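Local coordinates for glucose-6-phosphate isomerase (Plasmodium falciparum, PDB 3QKI), which probably interconverts alpha-D-glucose 6-phosphate and beta-D-fructose 6-phosphate, the second step of glycolysis, at residues 368-382 with 413-425. Numbering follows the deposited sequence.
Sequences SHFFDYKNVAILPYF and YNTCQVYFGEPGT
Four backbone hydrogen bonds lace segment 368-382 to segment 413-425 in parallel register: Val-418 N to Lys-374 O, just ahead of strand 375-380, then Val-376 N to Val-418 O, Phe-420 N to Val-376 O and Ile-378 N to Phe-420 O, the last nearly straight (2.8 Å, 171°). Past strand 418-420, Gly-424 N donates to Pro-380 O from above its carbonyl plane (2.8 Å).

On the sheet face bearing Val-376, the Tyr-419 ring lies alongside that valine, whose CB sits over the ring centre (3.8 Å from the centroid), while Ile-378 CG1 meets the ring edge at CD1. Gln-417, bent at chi2 (101°), brings its amide beside Val-376 CG2; Ser-364 and a water shared with the carbonyls of Tyr-373 and Asn-375 hold NE2. On the other face the Phe-420 ring covers Ala-377 CA. Gly-424 CA stands squarely over the Tyr-381 ring, 3.6 Å from its centroid, while the tyrosine hydroxyl bonds Gln-428 and Tyr-432.

Near the last turn of helix 356-371, Asn-414 ND2 donates to Ser-368 O (2.9 Å) and, from above the carboxylate plane, to Asp-372 OD2 (3.0 Å), two bonds that fix its amide. His-369 NE2 donates to Asn-414 O (2.8 Å), with the oxygen tilted from the imidazole plane. A water links Asp-372 OD2, Lys-374 NZ and Asn-414 OD1, and another joins Ser-368 OG to Thr-415 O.

Strand 443-448 flanks strand 375-380 across from 418-420, whose Val-418 and Phe-420 pack against the second subunit. With helix 388-400, the pair forms a beta-alpha-beta crossover of the phosphoglucose isomerase fold, leading through Thr-425 toward the sugar-phosphate-binding His-429.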
ATOM      1  N   SER A 368      -6.017  20.454   3.912  1.00 12.02           N
ATOM      2  CA  SER A 368      -4.573  20.538   4.151  1.00 12.38           C
ATOM      3  C   SER A 368      -4.156  21.916   4.690  1.00 19.94           C
ATOM      4  O   SER A 368      -3.420  21.992   5.676  1.00 19.16           O
ATOM      5  CB  SER A 368      -3.803  20.208   2.874  1.00 14.48           C
ATOM      6  OG  SER A 368      -2.409  20.468   3.019  1.00 14.66           O
ATOM      7  N   HIS A 369      -4.598  23.009   4.027  1.00 17.20           N
ATOM      8  CA  HIS A 369      -4.191  24.345   4.442  1.00 17.10           C
ATOM      9  C   HIS A 369      -4.812  24.890   5.712  1.00 19.41           C
ATOM     10  O   HIS A 369      -4.102  25.470   6.524  1.00 18.90           O
ATOM     11  CB  HIS A 369      -4.292  25.359   3.287  1.00 17.62           C
ATOM     12  CG  HIS A 369      -3.110  25.296   2.373  1.00 20.90           C
ATOM     13  ND1 HIS A 369      -2.276  26.388   2.202  1.00 22.23           N
ATOM     14  CD2 HIS A 369      -2.623  24.255   1.652  1.00 22.35           C
ATOM     15  CE1 HIS A 369      -1.315  25.983   1.390  1.00 21.73           C
ATOM     16  NE2 HIS A 369      -1.479  24.708   1.036  1.00 22.24           N
ATOM     17  N   PHE A 370      -6.122  24.726   5.874  1.00 15.10           N
ATOM     18  CA  PHE A 370      -6.871  25.307   6.987  1.00 14.07           C
ATOM     19  C   PHE A 370      -7.088  24.406   8.208  1.00 19.14           C
ATOM     20  O   PHE A 370      -7.305  24.913   9.309  1.00 18.54           O
ATOM     21  CB  PHE A 370      -8.150  25.972   6.464  1.00 14.43           C
ATOM     22  CG  PHE A 370      -7.816  26.906   5.329  1.00 15.47           C
ATOM     23  CD1 PHE A 370      -7.059  28.053   5.551  1.00 18.33           C
ATOM     24  CD2 PHE A 370      -8.143  26.579   4.019  1.00 17.81           C
ATOM     25  CE1 PHE A 370      -6.667  28.864   4.490  1.00 19.40           C
ATOM     26  CE2 PHE A 370      -7.760  27.401   2.961  1.00 20.52           C
ATOM     27  CZ  PHE A 370      -7.008  28.525   3.202  1.00 18.68           C
ATOM     28  N   PHE A 371      -6.942  23.102   8.039  1.00 16.50           N
ATOM     29  CA  PHE A 371      -7.098  22.157   9.151  1.00 15.62           C
ATOM     30  C   PHE A 371      -5.797  21.439   9.446  1.00 20.55           C
ATOM     31  O   PHE A 371      -5.711  20.701  10.431  1.00 22.52           O
ATOM     32  CB  PHE A 371      -8.215  21.158   8.836  1.00 16.82           C
ATOM     33  CG  PHE A 371      -9.591  21.721   9.051  1.00 19.34           C
ATOM     34  CD1 PHE A 371     -10.185  22.539   8.093  1.00 22.67           C
ATOM     35  CD2 PHE A 371     -10.305  21.427  10.206  1.00 23.89           C
ATOM     36  CE1 PHE A 371     -11.456  23.076   8.299  1.00 24.24           C
ATOM     37  CE2 PHE A 371     -11.590  21.947  10.401  1.00 27.23           C
ATOM     38  CZ  PHE A 371     -12.148  22.783   9.455  1.00 25.02           C
ATOM     39  N   ASP A 372      -4.791  21.635   8.575  1.00 17.24           N
ATOM     40  CA  ASP A 372      -3.474  21.018   8.675  1.00 16.59           C
ATOM     41  C   ASP A 372      -3.538  19.486   8.612  1.00 21.04           C
ATOM     42  O   ASP A 372      -2.765  18.783   9.289  1.00 22.02           O
ATOM     43  CB  ASP A 372      -2.690  21.573   9.885  1.00 18.85           C
ATOM     44  CG  ASP A 372      -1.205  21.720   9.638  1.00 31.74           C
ATOM     45  OD1 ASP A 372      -0.426  21.303  10.503  1.00 35.38           O
ATOM     46  OD2 ASP A 372      -0.826  22.288   8.582  1.00 34.54           O
ATOM     47  N   TYR A 373      -4.495  18.967   7.818  1.00 17.21           N
ATOM     48  CA  TYR A 373      -4.673  17.529   7.564  1.00 17.15           C
ATOM     49  C   TYR A 373      -3.775  17.151   6.384  1.00 20.02           C
ATOM     50  O   TYR A 373      -4.128  17.349   5.215  1.00 20.62           O
ATOM     51  CB  TYR A 373      -6.146  17.192   7.291  1.00 18.87           C
ATOM     52  CG  TYR A 373      -7.078  17.428   8.466  1.00 21.13           C
ATOM     53  CD1 TYR A 373      -6.598  17.429   9.777  1.00 22.33           C
ATOM     54  CD2 TYR A 373      -8.440  17.628   8.271  1.00 21.88           C
ATOM     55  CE1 TYR A 373      -7.451  17.639  10.858  1.00 19.83           C
ATOM     56  CE2 TYR A 373      -9.303  17.825   9.347  1.00 22.57           C
ATOM     57  CZ  TYR A 373      -8.800  17.845  10.638  1.00 26.05           C
ATOM     58  OH  TYR A 373      -9.631  18.064  11.710  1.00 24.31           O
ATOM     59  N   LYS A 374      -2.571  16.689   6.707  1.00 15.48           N
ATOM     60  CA  LYS A 374      -1.520  16.371   5.729  1.00 14.48           C
ATOM     61  C   LYS A 374      -1.550  14.944   5.157  1.00 15.81           C
ATOM     62  O   LYS A 374      -0.570  14.488   4.558  1.00 14.36           O
ATOM     63  CB  LYS A 374      -0.151  16.731   6.289  1.00 16.12           C
ATOM     64  CG  LYS A 374      -0.024  18.184   6.766  1.00 24.28           C
ATOM     65  CD  LYS A 374       1.444  18.477   7.016  1.00 35.56           C
ATOM     66  CE  LYS A 374       1.652  19.323   8.231  1.00 53.69           C
ATOM     67  NZ  LYS A 374       3.012  19.918   8.251  1.00 65.02           N
ATOM     68  N   ASN A 375      -2.690  14.262   5.291  1.00 12.53           N
ATOM     69  CA  ASN A 375      -2.836  12.910   4.754  1.00 13.83           C
ATOM     70  C   ASN A 375      -4.139  12.770   4.008  1.00 17.25           C
ATOM     71  O   ASN A 375      -5.074  13.518   4.279  1.00 17.19           O
ATOM     72  CB  ASN A 375      -2.803  11.864   5.880  1.00 13.32           C
ATOM     73  CG  ASN A 375      -1.494  11.737   6.558  1.00 27.08           C
ATOM     74  OD1 ASN A 375      -0.595  11.057   6.100  1.00 21.76           O
ATOM     75  ND2 ASN A 375      -1.357  12.414   7.661  1.00 26.88           N
ATOM     76  N   VAL A 376      -4.205  11.805   3.070  1.00 13.46           N
ATOM     77  CA  VAL A 376      -5.421  11.446   2.340  1.00 12.72           C
ATOM     78  C   VAL A 376      -5.425   9.922   2.298  1.00 15.76           C
ATOM     79  O   VAL A 376      -4.441   9.326   1.841  1.00 14.29           O
ATOM     80  CB  VAL A 376      -5.523  12.016   0.885  1.00 16.88           C
ATOM     81  CG1 VAL A 376      -6.753  11.453   0.159  1.00 16.89           C
ATOM     82  CG2 VAL A 376      -5.525  13.540   0.858  1.00 16.38           C
ATOM     83  N   ALA A 377      -6.529   9.296   2.733  1.00 11.03           N
ATOM     84  CA  ALA A 377      -6.714   7.839   2.630  1.00  9.67           C
ATOM     85  C   ALA A 377      -7.619   7.554   1.422  1.00 14.17           C
ATOM     86  O   ALA A 377      -8.745   8.067   1.360  1.00 14.15           O
ATOM     87  CB  ALA A 377      -7.322   7.273   3.912  1.00  8.88           C
ATOM     88  N   ILE A 378      -7.111   6.768   0.454  1.00 11.13           N
ATOM     89  CA  ILE A 378      -7.838   6.378  -0.764  1.00 10.29           C
ATOM     90  C   ILE A 378      -8.371   5.016  -0.485  1.00 14.49           C
ATOM     91  O   ILE A 378      -7.600   4.054  -0.369  1.00 14.59           O
ATOM     92  CB  ILE A 378      -6.958   6.397  -2.030  1.00 12.50           C
ATOM     93  CG1 ILE A 378      -6.388   7.809  -2.312  1.00 11.57           C
ATOM     94  CG2 ILE A 378      -7.742   5.842  -3.247  1.00 14.31           C
ATOM     95  CD1 ILE A 378      -7.453   9.007  -2.650  1.00 12.37           C
ATOM     96  N   LEU A 379      -9.682   4.942  -0.276  1.00 11.77           N
ATOM     97  CA  LEU A 379     -10.340   3.711   0.176  1.00 11.73           C
ATOM     98  C   LEU A 379     -11.471   3.220  -0.735  1.00 15.21           C
ATOM     99  O   LEU A 379     -12.645   3.484  -0.467  1.00 13.95           O
ATOM    100  CB  LEU A 379     -10.812   3.889   1.628  1.00 11.29           C
ATOM    101  CG  LEU A 379      -9.811   4.502   2.610  1.00 14.93           C
ATOM    102  CD1 LEU A 379     -10.516   4.912   3.884  1.00 14.10           C
ATOM    103  CD2 LEU A 379      -8.625   3.535   2.884  1.00 13.73           C
ATOM    104  N   PRO A 380     -11.127   2.521  -1.831  1.00 15.58           N
ATOM    105  CA  PRO A 380     -12.183   1.989  -2.707  1.00 14.94           C
ATOM    106  C   PRO A 380     -12.819   0.737  -2.075  1.00 18.57           C
ATOM    107  O   PRO A 380     -12.099  -0.178  -1.678  1.00 18.87           O
ATOM    108  CB  PRO A 380     -11.440   1.663  -3.999  1.00 15.67           C
ATOM    109  CG  PRO A 380     -10.020   1.394  -3.580  1.00 19.03           C
ATOM    110  CD  PRO A 380      -9.775   2.131  -2.302  1.00 15.96           C
ATOM    111  N   TYR A 381     -14.156   0.699  -1.964  1.00 14.24           N
ATOM    112  CA  TYR A 381     -14.869  -0.475  -1.424  1.00 12.80           C
ATOM    113  C   TYR A 381     -15.120  -1.424  -2.618  1.00 15.94           C
ATOM    114  O   TYR A 381     -16.247  -1.614  -3.079  1.00 15.05           O
ATOM    115  CB  TYR A 381     -16.141  -0.051  -0.671  1.00 12.65           C
ATOM    116  CG  TYR A 381     -15.820   0.264   0.773  1.00 11.68           C
ATOM    117  CD1 TYR A 381     -15.007   1.346   1.105  1.00 12.93           C
ATOM    118  CD2 TYR A 381     -16.222  -0.586   1.798  1.00 10.28           C
ATOM    119  CE1 TYR A 381     -14.625   1.588   2.424  1.00 12.97           C
ATOM    120  CE2 TYR A 381     -15.845  -0.355   3.125  1.00 11.41           C
ATOM    121  CZ  TYR A 381     -15.024   0.720   3.429  1.00 17.09           C
ATOM    122  OH  TYR A 381     -14.640   0.953   4.728  1.00 19.37           O
ATOM    123  N   PHE A 382     -14.008  -1.970  -3.153  1.00 11.57           N
ATOM    124  CA  PHE A 382     -13.990  -2.792  -4.351  1.00 10.21           C
ATOM    125  C   PHE A 382     -12.603  -3.407  -4.452  1.00 15.70           C
ATOM    126  O   PHE A 382     -11.638  -2.717  -4.778  1.00 13.55           O
ATOM    127  CB  PHE A 382     -14.293  -1.916  -5.601  1.00 11.95           C
ATOM    128  CG  PHE A 382     -15.028  -2.612  -6.725  1.00 12.96           C
ATOM    129  CD1 PHE A 382     -16.385  -2.918  -6.613  1.00 15.61           C
ATOM    130  CD2 PHE A 382     -14.364  -2.962  -7.903  1.00 12.85           C
ATOM    131  CE1 PHE A 382     -17.075  -3.540  -7.677  1.00 16.99           C
ATOM    132  CE2 PHE A 382     -15.055  -3.595  -8.960  1.00 15.67           C
ATOM    133  CZ  PHE A 382     -16.403  -3.862  -8.846  1.00 14.04           C
ATOM    134  N   TYR A 413       4.499  26.700   2.965  1.00 14.84           N
ATOM    135  CA  TYR A 413       3.152  26.208   3.209  1.00 13.83           C
ATOM    136  C   TYR A 413       3.031  24.745   2.744  1.00 17.08           C
ATOM    137  O   TYR A 413       3.935  24.207   2.082  1.00 14.20           O
ATOM    138  CB  TYR A 413       2.074  27.109   2.571  1.00 14.05           C
ATOM    139  CG  TYR A 413       2.262  27.391   1.093  1.00 14.77           C
ATOM    140  CD1 TYR A 413       1.875  26.463   0.127  1.00 15.22           C
ATOM    141  CD2 TYR A 413       2.750  28.622   0.655  1.00 15.77           C
ATOM    142  CE1 TYR A 413       2.011  26.733  -1.235  1.00 14.34           C
ATOM    143  CE2 TYR A 413       2.855  28.917  -0.707  1.00 16.60           C
ATOM    144  CZ  TYR A 413       2.524  27.954  -1.646  1.00 19.93           C
ATOM    145  OH  TYR A 413       2.615  28.242  -2.983  1.00 18.87           O
ATOM    146  N   ASN A 414       1.921  24.101   3.114  1.00 14.17           N
ATOM    147  CA  ASN A 414       1.659  22.710   2.786  1.00 13.74           C
ATOM    148  C   ASN A 414       1.511  22.472   1.296  1.00 19.00           C
ATOM    149  O   ASN A 414       0.821  23.223   0.616  1.00 18.62           O
ATOM    150  CB  ASN A 414       0.400  22.206   3.510  1.00 11.04           C
ATOM    151  CG  ASN A 414       0.553  22.065   4.999  1.00 16.40           C
ATOM    152  OD1 ASN A 414       1.643  22.178   5.552  1.00 19.07           O
ATOM    153  ND2 ASN A 414      -0.554  21.811   5.680  1.00 14.74           N
ATOM    154  N   THR A 415       2.159  21.415   0.800  1.00 14.23           N
ATOM    155  CA  THR A 415       1.955  20.973  -0.568  1.00 13.96           C
ATOM    156  C   THR A 415       1.222  19.641  -0.508  1.00 16.93           C
ATOM    157  O   THR A 415       0.318  19.507   0.335  1.00 15.90           O
ATOM    158  CB  THR A 415       3.155  21.181  -1.495  1.00 15.02           C
ATOM    159  OG1 THR A 415       4.267  20.389  -1.038  1.00 12.96           O
ATOM    160  CG2 THR A 415       3.540  22.675  -1.618  1.00 14.74           C
ATOM    161  N   CYS A 416       1.566  18.670  -1.372  1.00 14.06           N
ATOM    162  CA  CYS A 416       0.815  17.408  -1.401  1.00 13.43           C
ATOM    163  C   CYS A 416       0.807  16.651  -0.092  1.00 14.36           C
ATOM    164  O   CYS A 416       1.842  16.529   0.572  1.00 12.51           O
ATOM    165  CB  CYS A 416       1.266  16.509  -2.539  1.00 12.93           C
ATOM    166  SG  CYS A 416       0.123  15.164  -2.876  1.00 16.26           S
ATOM    167  N   GLN A 417      -0.367  16.102   0.236  1.00 11.29           N
ATOM    168  CA  GLN A 417      -0.552  15.234   1.394  1.00 10.21           C
ATOM    169  C   GLN A 417       0.143  13.886   1.148  1.00 13.56           C
ATOM    170  O   GLN A 417       0.479  13.551   0.004  1.00 12.63           O
ATOM    171  CB  GLN A 417      -2.054  14.947   1.609  1.00 11.78           C
ATOM    172  CG  GLN A 417      -2.890  16.156   2.008  1.00 16.17           C
ATOM    173  CD  GLN A 417      -3.653  16.690   0.826  1.00 19.52           C
ATOM    174  OE1 GLN A 417      -3.103  16.869  -0.257  1.00 16.57           O
ATOM    175  NE2 GLN A 417      -4.952  16.943   1.011  1.00 10.18           N
ATOM    176  N   VAL A 418       0.318  13.098   2.212  1.00 12.44           N
ATOM    177  CA  VAL A 418       0.795  11.720   2.091  1.00 12.02           C
ATOM    178  C   VAL A 418      -0.474  10.923   1.724  1.00 16.36           C
ATOM    179  O   VAL A 418      -1.476  11.007   2.426  1.00 12.98           O
ATOM    180  CB  VAL A 418       1.417  11.184   3.393  1.00 15.33           C
ATOM    181  CG1 VAL A 418       1.552   9.674   3.333  1.00 14.97           C
ATOM    182  CG2 VAL A 418       2.769  11.830   3.657  1.00 14.33           C
ATOM    183  N   TYR A 419      -0.436  10.198   0.608  1.00 14.58           N
ATOM    184  CA  TYR A 419      -1.554   9.367   0.165  1.00 12.75           C
ATOM    185  C   TYR A 419      -1.255   7.926   0.510  1.00 16.91           C
ATOM    186  O   TYR A 419      -0.119   7.465   0.348  1.00 14.91           O
ATOM    187  CB  TYR A 419      -1.737   9.483  -1.351  1.00 12.27           C
ATOM    188  CG  TYR A 419      -2.543  10.670  -1.789  1.00 11.28           C
ATOM    189  CD1 TYR A 419      -3.825  10.512  -2.301  1.00 13.00           C
ATOM    190  CD2 TYR A 419      -2.015  11.960  -1.725  1.00 10.54           C
ATOM    191  CE1 TYR A 419      -4.562  11.609  -2.752  1.00 17.27           C
ATOM    192  CE2 TYR A 419      -2.770  13.070  -2.113  1.00 10.46           C
ATOM    193  CZ  TYR A 419      -4.031  12.886  -2.653  1.00 18.18           C
ATOM    194  OH  TYR A 419      -4.751  13.974  -3.089  1.00 18.56           O
ATOM    195  N   PHE A 420      -2.279   7.206   0.980  1.00 13.04           N
ATOM    196  CA  PHE A 420      -2.148   5.794   1.312  1.00 12.03           C
ATOM    197  C   PHE A 420      -3.539   5.164   1.267  1.00 17.91           C
ATOM    198  O   PHE A 420      -4.544   5.857   1.061  1.00 17.65           O
ATOM    199  CB  PHE A 420      -1.477   5.607   2.701  1.00 11.34           C
ATOM    200  CG  PHE A 420      -2.392   5.884   3.873  1.00 12.20           C
ATOM    201  CD1 PHE A 420      -2.954   4.834   4.607  1.00 14.09           C
ATOM    202  CD2 PHE A 420      -2.734   7.192   4.220  1.00 13.40           C
ATOM    203  CE1 PHE A 420      -3.813   5.092   5.681  1.00 14.05           C
ATOM    204  CE2 PHE A 420      -3.599   7.451   5.287  1.00 14.07           C
ATOM    205  CZ  PHE A 420      -4.122   6.401   6.017  1.00 12.82           C
ATOM    206  N   GLY A 421      -3.592   3.864   1.467  1.00 15.47           N
ATOM    207  CA  GLY A 421      -4.862   3.170   1.500  1.00 16.23           C
ATOM    208  C   GLY A 421      -4.808   1.731   1.072  1.00 20.28           C
ATOM    209  O   GLY A 421      -3.826   1.267   0.487  1.00 19.50           O
ATOM    210  N   GLU A 422      -5.898   1.036   1.373  1.00 16.41           N
ATOM    211  CA  GLU A 422      -6.177  -0.347   1.020  1.00 15.12           C
ATOM    212  C   GLU A 422      -7.660  -0.409   0.709  1.00 17.63           C
ATOM    213  O   GLU A 422      -8.425   0.370   1.284  1.00 16.49           O
ATOM    214  CB  GLU A 422      -5.868  -1.295   2.199  1.00 15.49           C
ATOM    215  CG  GLU A 422      -4.378  -1.599   2.383  1.00 24.41           C
ATOM    216  CD  GLU A 422      -3.606  -2.162   1.197  1.00 44.39           C
ATOM    217  OE1 GLU A 422      -4.190  -2.892   0.361  1.00 38.70           O
ATOM    218  OE2 GLU A 422      -2.383  -1.910   1.141  1.00 41.65           O
ATOM    219  N   PRO A 423      -8.100  -1.329  -0.182  1.00 13.38           N
ATOM    220  CA  PRO A 423      -9.544  -1.419  -0.470  1.00 13.35           C
ATOM    221  C   PRO A 423     -10.359  -1.797   0.761  1.00 15.52           C
ATOM    222  O   PRO A 423      -9.859  -2.504   1.618  1.00 13.61           O
ATOM    223  CB  PRO A 423      -9.657  -2.537  -1.511  1.00 15.18           C
ATOM    224  CG  PRO A 423      -8.302  -2.794  -1.975  1.00 19.90           C
ATOM    225  CD  PRO A 423      -7.316  -2.307  -0.962  1.00 14.99           C
ATOM    226  N   GLY A 424     -11.572  -1.269   0.864  1.00 13.13           N
ATOM    227  CA  GLY A 424     -12.487  -1.654   1.926  1.00 12.53           C
ATOM    228  C   GLY A 424     -13.075  -3.016   1.562  1.00 16.98           C
ATOM    229  O   GLY A 424     -13.264  -3.306   0.369  1.00 14.20           O
ATOM    230  N   THR A 425     -13.332  -3.906   2.526  1.00 14.77           N
ATOM    231  CA  THR A 425     -13.221  -3.781   3.979  1.00 15.70           C
ATOM    232  C   THR A 425     -11.815  -4.063   4.524  1.00 21.57           C
ATOM    233  O   THR A 425     -11.637  -3.971   5.736  1.00 22.73           O
ATOM    234  CB  THR A 425     -14.252  -4.713   4.670  1.00 18.35           C
ATOM    235  OG1 THR A 425     -14.048  -6.058   4.213  1.00 13.34           O
ATOM    236  CG2 THR A 425     -15.687  -4.267   4.464  1.00 12.49           C
TER
HETATM  237  O   HOH W   1      -0.489  18.462   2.901  1.00 13.51           O
HETATM  238  O   HOH W   2      -1.784  21.241   0.526  1.00 18.11           O
HETATM  239  O   HOH W   3       2.152  22.592   8.751  1.00 43.98           O
HETATM  240  O   HOH W   4      -5.957  16.072   3.629  1.00 15.80           O